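Long-range contacts in ricin B lectin (Clostridium thermocellum, PDB 3VSF), which acts as an exo-beta-1,3-galactanase, pairing a family 43 glycoside hydrolase domain with a galactose-binding, ricin-type (CBM13) module: residues Tyr182-Cys187 with Gly197-Ala202; Leu209-Leu214 with Ala226-Gly231; Gly297-Ser302 with Ser350-Glu355; Trp325-Phe330 with Pro339-Val344. All blocks are in the same frame, centred on the assembly; numbering follows the deposited sequence.

How the contacts relate
The four contacts form two groups, one within a blade of the family 43 propeller, the other joining its last blade to a small extra sheet. Contacts 1 and 2, centres 8 Å apart, share a four-stranded blade, where probable backbone hydrogen bonds from Phe199 O to Tyr212 N and Ser201 O to His210 N join neighbouring strands 197-203 and 208-214. Contacts 3 and 4, 13 Å apart between centres, share the last blade and the small sheet; Ile353 packs on Val344 and Pro327. The groups do not touch, their centres being 27 to 32 Å apart. Contact 4 comes nearest the lectin module's galactose site, which holds no sugar in this chain: the Tyr340 and Asn440 side chains are about 6 Å apart.

Contact 1. Residues Tyr182-Cys187 with Gly197-Ala202; sequences YMSRDC and GYFISA
Two backbone hydrogen bonds join Arg185 and Asp186 to Ala202, which uses both its polar main-chain atoms. Arg185 N donates to Ala202 O (3.3 Å) and Ala202 N to Asp186 O (3.0 Å). Asp186 O is also met by Ser201 CA, and Cys187 CA meets Ile200 O, both CA-H...O contacts. The side-chain bond is a hydroxyl pair, Ser184 OG to Ser201 OG at 3.0 Å. Ser184 turns its OG opposite its own amide nitrogen (chi1 175°), which also lays it at the edge of the Phe199 ring, in the ring plane and 3.7 Å from CE2. Apolar packing completes the contact. Cys187 CB comes within 3.5 Å of Phe199 CZ, and its SG sits obliquely to the ring, 5.0 Å from the ring centroid, a sulfur-aromatic contact. Beyond the two segments, Asp186 OD2 forms a salt bridge with Arg119, and Arg185 NH2 hydrogen-bonds Tyr143 O. Cys187 and Ser201 form an antiparallel non-hydrogen-bonded pair, where the incoming loop becomes the first strand of a four-stranded antiparallel blade, the repeating element of the five-bladed family 43 beta-propeller.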
loop_
_atom_site.group_PDB
_atom_site.type_symbol
_atom_site.label_atom_id
_atom_site.label_comp_id
_atom_site.label_asym_id
_atom_site.label_seq_id
_atom_site.Cartn_x
_atom_site.Cartn_y
_atom_site.Cartn_z
ATOM N N TYR A 182 -5.223 -28.143 -8.799
ATOM C CA TYR A 182 -4.321 -27.005 -8.916
ATOM C C TYR A 182 -3.758 -26.603 -7.558
ATOM O O TYR A 182 -4.476 -26.591 -6.558
ATOM C CB TYR A 182 -5.055 -25.815 -9.534
ATOM C CG TYR A 182 -5.428 -26.000 -10.986
ATOM C CD1 TYR A 182 -4.536 -26.564 -11.887
ATOM C CD2 TYR A 182 -6.674 -25.611 -11.456
ATOM C CE1 TYR A 182 -4.873 -26.733 -13.216
ATOM C CE2 TYR A 182 -7.022 -25.775 -12.783
ATOM C CZ TYR A 182 -6.117 -26.338 -13.659
ATOM O OH TYR A 182 -6.460 -26.504 -14.981
ATOM N N MET A 183 -2.470 -26.272 -7.524
ATOM C CA MET A 183 -1.852 -25.763 -6.307
ATOM C C MET A 183 -2.472 -24.418 -5.946
ATOM O O MET A 183 -2.885 -23.661 -6.824
ATOM C CB MET A 183 -0.338 -25.618 -6.483
ATOM C CG MET A 183 0.380 -26.917 -6.815
ATOM S SD MET A 183 2.176 -26.771 -6.779
ATOM C CE MET A 183 2.458 -26.460 -5.039
ATOM N N SER A 184 -2.542 -24.128 -4.651
ATOM C CA SER A 184 -3.155 -22.891 -4.183
ATOM C C SER A 184 -2.488 -22.388 -2.909
ATOM O O SER A 184 -2.784 -22.867 -1.813
ATOM C CB SER A 184 -4.653 -23.093 -3.947
ATOM O OG SER A 184 -5.245 -21.935 -3.388
ATOM N N ARG A 185 -1.587 -21.422 -3.057
ATOM C CA ARG A 185 -0.901 -20.836 -1.909
ATOM C C ARG A 185 -1.440 -19.445 -1.585
ATOM O O ARG A 185 -2.582 -19.306 -1.146
ATOM C CB ARG A 185 0.611 -20.799 -2.141
ATOM C CG ARG A 185 1.251 -22.177 -2.212
ATOM C CD ARG A 185 2.733 -22.123 -1.882
ATOM N NE ARG A 185 3.296 -23.454 -1.674
ATOM C CZ ARG A 185 4.004 -24.119 -2.581
ATOM N NH1 ARG A 185 4.245 -23.574 -3.767
ATOM N NH2 ARG A 185 4.476 -25.326 -2.304
ATOM N N ASP A 186 -0.617 -18.419 -1.790
ATOM C CA ASP A 186 -1.044 -17.044 -1.547
ATOM C C ASP A 186 -2.345 -16.761 -2.287
ATOM O O ASP A 186 -2.442 -16.986 -3.492
ATOM C CB ASP A 186 0.042 -16.054 -1.970
ATOM C CG ASP A 186 1.243 -16.074 -1.044
ATOM O OD1 ASP A 186 1.472 -17.113 -0.389
ATOM O OD2 ASP A 186 1.957 -15.051 -0.970
ATOM N N CYS A 187 -3.343 -16.267 -1.562
ATOM C CA CYS A 187 -4.680 -16.113 -2.123
ATOM C C CYS A 187 -5.346 -14.795 -1.739
ATOM O O CYS A 187 -4.792 -14.001 -0.979
ATOM C CB CYS A 187 -5.568 -17.272 -1.676
ATOM S SG CYS A 187 -5.827 -17.335 0.110
ATOM N N GLY A 197 -18.836 -14.003 -6.938
ATOM C CA GLY A 197 -17.692 -14.144 -6.058
ATOM C C GLY A 197 -16.493 -14.710 -6.788
ATOM O O GLY A 197 -16.637 -15.513 -7.711
ATOM N N TYR A 198 -15.302 -14.290 -6.378
ATOM C CA TYR A 198 -14.076 -14.742 -7.021
ATOM C C TYR A 198 -12.989 -15.072 -6.008
ATOM O O TYR A 198 -12.831 -14.384 -4.999
ATOM C CB TYR A 198 -13.572 -13.691 -8.011
ATOM C CG TYR A 198 -14.476 -13.494 -9.205
ATOM C CD1 TYR A 198 -14.256 -14.186 -10.387
ATOM C CD2 TYR A 198 -15.551 -12.617 -9.149
ATOM C CE1 TYR A 198 -15.080 -14.010 -11.482
ATOM C CE2 TYR A 198 -16.381 -12.436 -10.238
ATOM C CZ TYR A 198 -16.142 -13.134 -11.402
ATOM O OH TYR A 198 -16.965 -12.954 -12.489
ATOM N N PHE A 199 -12.246 -16.136 -6.289
ATOM C CA PHE A 199 -11.124 -16.544 -5.457
ATOM C C PHE A 199 -9.872 -16.638 -6.318
ATOM O O PHE A 199 -9.872 -17.300 -7.354
ATOM C CB PHE A 199 -11.414 -17.892 -4.793
ATOM C CG PHE A 199 -10.260 -18.444 -4.004
ATOM C CD1 PHE A 199 -10.038 -18.039 -2.698
ATOM C CD2 PHE A 199 -9.404 -19.379 -4.564
ATOM C CE1 PHE A 199 -8.979 -18.549 -1.968
ATOM C CE2 PHE A 199 -8.343 -19.891 -3.840
ATOM C CZ PHE A 199 -8.132 -19.476 -2.540
ATOM N N ILE A 200 -8.809 -15.966 -5.893
ATOM C CA ILE A 200 -7.565 -15.962 -6.649
ATOM C C ILE A 200 -6.418 -16.501 -5.802
ATOM O O ILE A 200 -6.322 -16.203 -4.612
ATOM C CB ILE A 200 -7.224 -14.545 -7.166
ATOM C CG1 ILE A 200 -5.998 -14.587 -8.081
ATOM C CG2 ILE A 200 -7.004 -13.586 -6.004
ATOM C CD1 ILE A 200 -5.662 -13.251 -8.707
ATOM N N SER A 201 -5.556 -17.303 -6.418
ATOM C CA SER A 201 -4.425 -17.891 -5.709
ATOM C C SER A 201 -3.312 -18.289 -6.671
ATOM O O SER A 201 -3.541 -18.455 -7.869
ATOM C CB SER A 201 -4.874 -19.106 -4.892
ATOM O OG SER A 201 -5.371 -20.135 -5.732
ATOM N N ALA A 202 -2.104 -18.441 -6.137
ATOM C CA ALA A 202 -0.948 -18.818 -6.941
ATOM C C ALA A 202 -0.896 -20.325 -7.170
ATOM O O ALA A 202 -0.826 -21.107 -6.220
ATOM C CB ALA A 202 0.335 -18.335 -6.283
#

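Contact 2. Residues Leu209-Leu214 with Ala226-Gly231; sequences LHLYEL and AKLFVG
Leu209 and Leu211 pair with Leu228 and Ala226 as antiparallel hydrogen-bonded pairs, the two short strands running at 151° to each other with axes 4.8 Å apart at closest. Leu228 N donates to Leu209 O (2.8 Å), and Leu211 N to Ala226 O (3.0 Å); the return bond from Ala226 N to Leu211 O is weak. Between them, His210 and Lys227 form the non-hydrogen-bonded pair. Their side chains run alongside each other in the same direction: the extended lysine chain brings CE within 3.6 Å of His210 NE2, obliquely to the imidazole. The other ring nitrogen is engaged within its own strand, ND1 donating to Tyr212 OH (2.9 Å) in the ring plane, a bond that should help hold the imidazole's rotation. The opposite face is apolar. Leu209 CB and Leu228 CB stand 4.2 Å apart, and Leu209 and Phe229 lie at a slant to each other, touching through CD1 and CD2, just where the chain leaves the strand. This hairpin forms the outer half of its propeller blade: strand 197-203 flanks 208-214, Tyr182 meets the His210 ring edge-to-face, and Leu209, Leu228 and Phe229 pack on Leu248 of strand 246-251 in the next blade.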
loop_
_atom_site.group_PDB
_atom_site.type_symbol
_atom_site.label_atom_id
_atom_site.label_comp_id
_atom_site.label_asym_id
_atom_site.label_seq_id
_atom_site.Cartn_x
_atom_site.Cartn_y
_atom_site.Cartn_z
ATOM N N LEU A 209 -0.880 -17.382 -11.730
ATOM C CA LEU A 209 -2.010 -16.943 -10.922
ATOM C C LEU A 209 -3.307 -17.499 -11.492
ATOM O O LEU A 209 -3.582 -17.360 -12.684
ATOM C CB LEU A 209 -2.079 -15.416 -10.861
ATOM C CG LEU A 209 -1.135 -14.714 -9.883
ATOM C CD1 LEU A 209 -1.262 -13.204 -10.009
ATOM C CD2 LEU A 209 -1.420 -15.161 -8.459
ATOM N N HIS A 210 -4.099 -18.135 -10.637
ATOM C CA HIS A 210 -5.383 -18.680 -11.057
ATOM C C HIS A 210 -6.545 -17.888 -10.467
ATOM O O HIS A 210 -6.639 -17.716 -9.251
ATOM C CB HIS A 210 -5.497 -20.157 -10.670
ATOM C CG HIS A 210 -4.782 -21.084 -11.604
ATOM N ND1 HIS A 210 -4.782 -22.453 -11.439
ATOM C CD2 HIS A 210 -4.050 -20.840 -12.717
ATOM C CE1 HIS A 210 -4.077 -23.011 -12.407
ATOM N NE2 HIS A 210 -3.622 -22.055 -13.196
ATOM N N LEU A 211 -7.420 -17.401 -11.339
ATOM C CA LEU A 211 -8.623 -16.701 -10.909
ATOM C C LEU A 211 -9.823 -17.633 -11.016
ATOM O O LEU A 211 -10.280 -17.943 -12.115
ATOM C CB LEU A 211 -8.852 -15.451 -11.758
ATOM C CG LEU A 211 -10.085 -14.613 -11.406
ATOM C CD1 LEU A 211 -9.995 -14.101 -9.976
ATOM C CD2 LEU A 211 -10.249 -13.460 -12.382
ATOM N N TYR A 212 -10.326 -18.081 -9.871
ATOM C CA TYR A 212 -11.458 -18.998 -9.840
ATOM C C TYR A 212 -12.768 -18.256 -9.610
ATOM O O TYR A 212 -12.860 -17.400 -8.731
ATOM C CB TYR A 212 -11.268 -20.051 -8.743
ATOM C CG TYR A 212 -9.977 -20.829 -8.841
ATOM C CD1 TYR A 212 -9.864 -21.921 -9.690
ATOM C CD2 TYR A 212 -8.873 -20.474 -8.077
ATOM C CE1 TYR A 212 -8.684 -22.636 -9.779
ATOM C CE2 TYR A 212 -7.691 -21.184 -8.159
ATOM C CZ TYR A 212 -7.601 -22.263 -9.012
ATOM O OH TYR A 212 -6.425 -22.970 -9.095
ATOM N N GLU A 213 -13.778 -18.590 -10.404
ATOM C CA GLU A 213 -15.116 -18.051 -10.203
ATOM C C GLU A 213 -15.879 -18.945 -9.235
ATOM O O GLU A 213 -15.953 -20.158 -9.426
ATOM C CB GLU A 213 -15.868 -17.951 -11.531
ATOM C CG GLU A 213 -17.295 -17.442 -11.396
ATOM C CD GLU A 213 -18.021 -17.374 -12.725
ATOM O OE1 GLU A 213 -17.378 -17.615 -13.769
ATOM O OE2 GLU A 213 -19.235 -17.080 -12.726
ATOM N N LEU A 214 -16.442 -18.344 -8.194
ATOM C CA LEU A 214 -17.146 -19.102 -7.168
ATOM C C LEU A 214 -18.613 -19.317 -7.522
ATOM O O LEU A 214 -19.197 -18.555 -8.292
ATOM C CB LEU A 214 -17.043 -18.391 -5.817
ATOM C CG LEU A 214 -15.629 -18.101 -5.315
ATOM C CD1 LEU A 214 -15.677 -17.357 -3.989
ATOM C CD2 LEU A 214 -14.834 -19.389 -5.187
ATOM N N ALA A 226 -9.769 -17.505 -15.353
ATOM C CA ALA A 226 -8.618 -17.194 -16.197
ATOM C C ALA A 226 -7.280 -17.452 -15.510
ATOM O O ALA A 226 -7.178 -17.416 -14.283
ATOM C CB ALA A 226 -8.692 -15.750 -16.679
ATOM N N LYS A 227 -6.260 -17.719 -16.318
ATOM C CA LYS A 227 -4.889 -17.811 -15.832
ATOM C C LYS A 227 -4.192 -16.481 -16.096
ATOM O O LYS A 227 -4.174 -15.998 -17.227
ATOM C CB LYS A 227 -4.140 -18.946 -16.532
ATOM C CG LYS A 227 -4.714 -20.330 -16.275
ATOM C CD LYS A 227 -3.884 -21.404 -16.963
ATOM C CE LYS A 227 -4.419 -22.796 -16.666
ATOM N NZ LYS A 227 -3.597 -23.856 -17.311
ATOM N N LEU A 228 -3.619 -15.893 -15.052
ATOM C CA LEU A 228 -3.050 -14.553 -15.156
ATOM C C LEU A 228 -1.553 -14.514 -14.870
ATOM O O LEU A 228 -1.087 -15.049 -13.862
ATOM C CB LEU A 228 -3.782 -13.598 -14.211
ATOM C CG LEU A 228 -5.304 -13.551 -14.360
ATOM C CD1 LEU A 228 -5.920 -12.663 -13.290
ATOM C CD2 LEU A 228 -5.692 -13.073 -15.750
ATOM N N PHE A 229 -0.806 -13.872 -15.764
ATOM C CA PHE A 229 0.624 -13.659 -15.570
ATOM C C PHE A 229 1.378 -14.975 -15.410
ATOM O O PHE A 229 2.038 -15.205 -14.397
ATOM C CB PHE A 229 0.863 -12.759 -14.356
ATOM C CG PHE A 229 0.099 -11.467 -14.404
ATOM C CD1 PHE A 229 -0.116 -10.818 -15.610
ATOM C CD2 PHE A 229 -0.415 -10.907 -13.247
ATOM C CE1 PHE A 229 -0.821 -9.631 -15.659
ATOM C CE2 PHE A 229 -1.122 -9.720 -13.289
ATOM C CZ PHE A 229 -1.324 -9.082 -14.497
ATOM N N VAL A 230 1.279 -15.832 -16.422
ATOM C CA VAL A 230 1.906 -17.148 -16.379
ATOM C C VAL A 230 3.431 -17.057 -16.426
ATOM O O VAL A 230 3.994 -16.284 -17.200
ATOM C CB VAL A 230 1.405 -18.046 -17.530
ATOM C CG1 VAL A 230 -0.093 -18.269 -17.411
ATOM C CG2 VAL A 230 1.750 -17.430 -18.878
ATOM N N GLY A 231 4.088 -17.847 -15.583
ATOM C CA GLY A 231 5.538 -17.906 -15.554
ATOM C C GLY A 231 6.199 -16.654 -15.012
ATOM O O GLY A 231 7.426 -16.561 -14.970
#

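Contact 3. Residues Gly297-Ser302 with Ser350-Glu355; sequences GSSGTS and SGIISE
Gly297 and Gly351 meet backbone to backbone with no side chain between them, their CA atoms 3.7 Å apart. Gly351 belongs to a G1 beta bulge: it and Ile352 both face Asp347 of strand 343-347, and its phi of 78° bends the chain at the entry to strand 352-355. The partner is the tight turn of a propeller-blade hairpin, linking strands 288-296 and 301-309 and closed by Gly297 N to Gly300 O. One acceptor gathers the turn. Ser350 O points into it and takes a hydrogen bond from Ser299 N (2.8 Å) and a weak one from Gly300 N. The Ser298 amide lies close to the same oxygen but at a poor angle. Beside it, Ser299 OG comes 3.5 Å from Ser350 CB and 3.6 Å from Ile352 CD1. The hydroxyl of Ser350 is turned to Asp347 OD2 instead, within the bulge hairpin. Further along, Ile353 stretches CG1 to within 3.7 Å of Ser302 CB, and also rests on Val295 and Ile346. The contact thus attaches the turn between the first two strands of the last blade to the edge of the small three-stranded sheet 41-43, 343-347, 352-355, near the surface. Its one side-chain hydrogen bond runs from Ser302 OG to Gly351 O, 2.8 Å long, the hydroxyl standing above the carbonyl plane, 39° out of it.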
loop_
_atom_site.group_PDB
_atom_site.type_symbol
_atom_site.label_atom_id
_atom_site.label_comp_id
_atom_site.label_asym_id
_atom_site.label_seq_id
_atom_site.Cartn_x
_atom_site.Cartn_y
_atom_site.Cartn_z
ATOM N N GLY A 297 -16.913 7.536 1.858
ATOM C CA GLY A 297 -17.391 8.524 2.808
ATOM C C GLY A 297 -18.210 9.621 2.155
ATOM O O GLY A 297 -18.690 9.467 1.032
ATOM N N SER A 298 -18.366 10.736 2.864
ATOM C CA SER A 298 -19.162 11.856 2.372
ATOM C C SER A 298 -18.465 12.605 1.238
ATOM O O SER A 298 -19.108 13.039 0.282
ATOM C CB SER A 298 -19.491 12.820 3.515
ATOM O OG SER A 298 -18.310 13.308 4.129
ATOM N N SER A 299 -17.149 12.753 1.349
ATOM C CA SER A 299 -16.369 13.461 0.341
ATOM C C SER A 299 -16.228 12.635 -0.935
ATOM O O SER A 299 -16.408 13.146 -2.041
ATOM C CB SER A 299 -14.987 13.821 0.889
ATOM O OG SER A 299 -15.094 14.573 2.085
ATOM N N GLY A 300 -15.904 11.356 -0.773
ATOM C CA GLY A 300 -15.737 10.461 -1.902
ATOM C C GLY A 300 -15.237 9.095 -1.479
ATOM O O GLY A 300 -15.585 8.602 -0.406
ATOM N N THR A 301 -14.414 8.481 -2.322
ATOM C CA THR A 301 -13.873 7.159 -2.031
ATOM C C THR A 301 -12.348 7.146 -2.083
ATOM O O THR A 301 -11.746 7.576 -3.067
ATOM C CB THR A 301 -14.421 6.097 -3.005
ATOM O OG1 THR A 301 -15.842 5.989 -2.848
ATOM C CG2 THR A 301 -13.783 4.745 -2.735
ATOM N N SER A 302 -11.730 6.652 -1.014
ATOM C CA SER A 302 -10.280 6.510 -0.957
ATOM C C SER A 302 -9.900 5.053 -0.712
ATOM O O SER A 302 -10.347 4.442 0.256
ATOM C CB SER A 302 -9.691 7.397 0.142
ATOM O OG SER A 302 -9.967 8.764 -0.101
ATOM N N SER A 350 -15.556 10.860 6.175
ATOM C CA SER A 350 -15.510 11.659 4.956
ATOM C C SER A 350 -15.004 10.847 3.766
ATOM O O SER A 350 -15.242 11.204 2.614
ATOM C CB SER A 350 -14.637 12.901 5.159
ATOM O OG SER A 350 -13.305 12.540 5.482
ATOM N N GLY A 351 -14.309 9.751 4.052
ATOM C CA GLY A 351 -13.729 8.925 3.009
ATOM C C GLY A 351 -12.455 9.537 2.465
ATOM O O GLY A 351 -12.258 9.612 1.251
ATOM N N ILE A 352 -11.586 9.979 3.368
ATOM C CA ILE A 352 -10.341 10.632 2.981
ATOM C C ILE A 352 -9.129 9.990 3.646
ATOM O O ILE A 352 -9.087 9.834 4.866
ATOM C CB ILE A 352 -10.360 12.133 3.332
ATOM C CG1 ILE A 352 -11.460 12.852 2.550
ATOM C CG2 ILE A 352 -9.005 12.764 3.048
ATOM C CD1 ILE A 352 -11.553 14.333 2.847
ATOM N N ILE A 353 -8.144 9.619 2.833
ATOM C CA ILE A 353 -6.896 9.066 3.343
ATOM C C ILE A 353 -5.712 9.856 2.795
ATOM O O ILE A 353 -5.412 9.795 1.603
ATOM C CB ILE A 353 -6.734 7.581 2.966
ATOM C CG1 ILE A 353 -7.998 6.795 3.322
ATOM C CG2 ILE A 353 -5.516 6.985 3.656
ATOM C CD1 ILE A 353 -7.943 5.335 2.927
ATOM N N SER A 354 -5.043 10.601 3.669
ATOM C CA SER A 354 -3.930 11.443 3.247
ATOM C C SER A 354 -2.759 11.389 4.222
ATOM O O SER A 354 -2.770 10.621 5.186
ATOM C CB SER A 354 -4.392 12.892 3.073
ATOM O OG SER A 354 -4.829 13.440 4.305
ATOM N N GLU A 355 -1.750 12.212 3.959
ATOM C CA GLU A 355 -0.558 12.264 4.794
ATOM C C GLU A 355 -0.805 13.095 6.048
ATOM O O GLU A 355 -1.564 14.063 6.022
ATOM C CB GLU A 355 0.614 12.853 4.006
ATOM C CG GLU A 355 1.919 12.929 4.785
ATOM C CD GLU A 355 3.032 13.589 3.995
ATOM O OE1 GLU A 355 4.207 13.461 4.401
ATOM O OE2 GLU A 355 2.734 14.240 2.971
#

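Contact 4. Residues Trp325-Phe330 with Pro339-Val344; sequences WLPLNF and PYYDSV
Leu326 has CG opposite its carbonyl carbon (chi1 -56°) and CD1 extended beyond (chi2 169°), a shape that sets both methyls against the backbone of 339-341. CD1 lies 3.3 Å from Pro339 O; CD2 touches Tyr341 N (3.6 Å) and, obliquely, the ring of Tyr340. Val344, with CG1 opposite its own amide nitrogen (chi1 175°), sends CG2 the other way, to 3.5 Å from Trp325 O. No direct hydrogen bond crosses between the segments; the contact is van der Waals packing of apolar groups on one another and on backbone carbonyls. Pro327 and Tyr341 cross at about a right angle, CG of the proline 3.8 Å from CE2 of the phenol ring. The carbonyl oxygen of Pro327 meets Pro339 CD at 3.4 Å, and the Asn329 amide crosses Pro339 squarely through ND2. A water supplies the polar link: it accepts from Asn329 ND2 (3.2 Å) and hydrogen-bonds Tyr341 OH (2.9 Å), lying in the plane of that ring at its edge. ND2 also has a weak bond to Glu337. Segment 339-344 is the connection from the last propeller blade to the small three-stranded sheet. Strand 301-309 flanks 325-330 within the blade, strand 352-355 lies against the connection, Glu355 touching Tyr341, and Tyr340 O accepts from Ser439 OG, so the same connection abuts the lectin module.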
loop_
_atom_site.group_PDB
_atom_site.type_symbol
_atom_site.label_atom_id
_atom_site.label_comp_id
_atom_site.label_asym_id
_atom_site.label_seq_id
_atom_site.Cartn_x
_atom_site.Cartn_y
_atom_site.Cartn_z
ATOM N N TRP A 325 0.142 0.717 6.413
ATOM C CA TRP A 325 -1.051 1.169 5.703
ATOM C C TRP A 325 -0.788 2.465 4.946
ATOM O O TRP A 325 -0.254 3.426 5.501
ATOM C CB TRP A 325 -2.224 1.350 6.669
ATOM C CG TRP A 325 -2.767 0.059 7.202
ATOM C CD1 TRP A 325 -2.235 -1.186 7.033
ATOM C CD2 TRP A 325 -3.954 -0.114 7.985
ATOM N NE1 TRP A 325 -3.015 -2.123 7.667
ATOM C CE2 TRP A 325 -4.076 -1.491 8.258
ATOM C CE3 TRP A 325 -4.923 0.762 8.484
ATOM C CZ2 TRP A 325 -5.129 -2.013 9.007
ATOM C CZ3 TRP A 325 -5.967 0.242 9.227
ATOM C CH2 TRP A 325 -6.062 -1.132 9.482
ATOM N N LEU A 326 -1.166 2.480 3.672
ATOM C CA LEU A 326 -0.958 3.642 2.821
ATOM C C LEU A 326 -2.161 3.836 1.909
ATOM O O LEU A 326 -2.890 2.886 1.628
ATOM C CB LEU A 326 0.305 3.464 1.978
ATOM C CG LEU A 326 1.605 3.184 2.731
ATOM C CD1 LEU A 326 2.699 2.769 1.766
ATOM C CD2 LEU A 326 2.033 4.396 3.543
ATOM N N PRO A 327 -2.380 5.074 1.446
ATOM C CA PRO A 327 -3.465 5.339 0.499
ATOM C C PRO A 327 -3.068 4.945 -0.919
ATOM O O PRO A 327 -1.948 5.223 -1.344
ATOM C CB PRO A 327 -3.636 6.856 0.592
ATOM C CG PRO A 327 -2.281 7.353 0.953
ATOM C CD PRO A 327 -1.686 6.308 1.856
ATOM N N LEU A 328 -3.978 4.292 -1.635
ATOM C CA LEU A 328 -3.746 3.946 -3.031
ATOM C C LEU A 328 -4.410 4.985 -3.927
ATOM O O LEU A 328 -5.634 5.016 -4.054
ATOM C CB LEU A 328 -4.293 2.552 -3.342
ATOM C CG LEU A 328 -4.111 2.062 -4.780
ATOM C CD1 LEU A 328 -2.634 1.969 -5.132
ATOM C CD2 LEU A 328 -4.799 0.722 -4.987
ATOM N N ASN A 329 -3.598 5.835 -4.546
ATOM C CA ASN A 329 -4.114 6.935 -5.352
ATOM C C ASN A 329 -4.196 6.606 -6.840
ATOM O O ASN A 329 -3.337 5.912 -7.382
ATOM C CB ASN A 329 -3.271 8.193 -5.132
ATOM C CG ASN A 329 -3.269 8.647 -3.683
ATOM O OD1 ASN A 329 -4.281 8.550 -2.989
ATOM N ND2 ASN A 329 -2.126 9.140 -3.219
ATOM N N PHE A 330 -5.238 7.112 -7.492
ATOM C CA PHE A 330 -5.438 6.885 -8.918
ATOM C C PHE A 330 -5.239 8.164 -9.727
ATOM O O PHE A 330 -6.162 8.966 -9.866
ATOM C CB PHE A 330 -6.841 6.327 -9.178
ATOM C CG PHE A 330 -7.031 4.910 -8.716
ATOM C CD1 PHE A 330 -6.957 3.857 -9.616
ATOM C CD2 PHE A 330 -7.288 4.627 -7.384
ATOM C CE1 PHE A 330 -7.134 2.552 -9.195
ATOM C CE2 PHE A 330 -7.465 3.324 -6.959
ATOM C CZ PHE A 330 -7.388 2.285 -7.865
ATOM N N PRO A 339 2.178 6.087 -2.478
ATOM C CA PRO A 339 3.159 6.888 -1.741
ATOM C C PRO A 339 3.397 6.347 -0.338
ATOM O O PRO A 339 2.520 5.690 0.220
ATOM C CB PRO A 339 2.482 8.254 -1.657
ATOM C CG PRO A 339 1.029 7.928 -1.606
ATOM C CD PRO A 339 0.845 6.716 -2.484
ATOM N N TYR A 340 4.569 6.623 0.221
ATOM C CA TYR A 340 4.867 6.222 1.590
ATOM C C TYR A 340 4.872 7.416 2.537
ATOM O O TYR A 340 5.685 8.329 2.399
ATOM C CB TYR A 340 6.210 5.497 1.676
ATOM C CG TYR A 340 6.648 5.225 3.099
ATOM C CD1 TYR A 340 6.160 4.128 3.799
ATOM C CD2 TYR A 340 7.543 6.067 3.745
ATOM C CE1 TYR A 340 6.553 3.877 5.102
ATOM C CE2 TYR A 340 7.942 5.824 5.047
ATOM C CZ TYR A 340 7.445 4.728 5.720
ATOM O OH TYR A 340 7.840 4.484 7.015
ATOM N N TYR A 341 3.957 7.397 3.498
ATOM C CA TYR A 341 3.920 8.404 4.545
ATOM C C TYR A 341 4.254 7.736 5.870
ATOM O O TYR A 341 3.618 6.756 6.252
ATOM C CB TYR A 341 2.535 9.047 4.620
ATOM C CG TYR A 341 2.054 9.636 3.313
ATOM C CD1 TYR A 341 2.926 10.304 2.464
ATOM C CD2 TYR A 341 0.724 9.519 2.927
ATOM C CE1 TYR A 341 2.487 10.843 1.268
ATOM C CE2 TYR A 341 0.276 10.053 1.734
ATOM C CZ TYR A 341 1.161 10.715 0.909
ATOM O OH TYR A 341 0.717 11.246 -0.281
ATOM N N ASP A 342 5.256 8.258 6.569
ATOM C CA ASP A 342 5.651 7.692 7.853
ATOM C C ASP A 342 4.479 7.748 8.829
ATOM O O ASP A 342 4.405 6.966 9.776
ATOM C CB ASP A 342 6.860 8.433 8.421
ATOM C CG ASP A 342 7.597 7.625 9.471
ATOM O OD1 ASP A 342 8.483 6.828 9.094
ATOM O OD2 ASP A 342 7.291 7.784 10.671
ATOM N N SER A 343 3.564 8.681 8.584
ATOM C CA SER A 343 2.341 8.801 9.370
ATOM C C SER A 343 1.168 9.126 8.450
ATOM O O SER A 343 1.264 10.006 7.596
ATOM C CB SER A 343 2.490 9.885 10.439
ATOM O OG SER A 343 3.537 9.573 11.343
ATOM N N VAL A 344 0.063 8.409 8.627
ATOM C CA VAL A 344 -1.102 8.579 7.767
ATOM C C VAL A 344 -2.333 9.009 8.558
ATOM O O VAL A 344 -2.626 8.453 9.614
ATOM C CB VAL A 344 -1.428 7.279 7.004
ATOM C CG1 VAL A 344 -2.709 7.437 6.199
ATOM C CG2 VAL A 344 -0.269 6.889 6.102
HETATM O O HOH W 1 -2.183 11.157 -0.753
#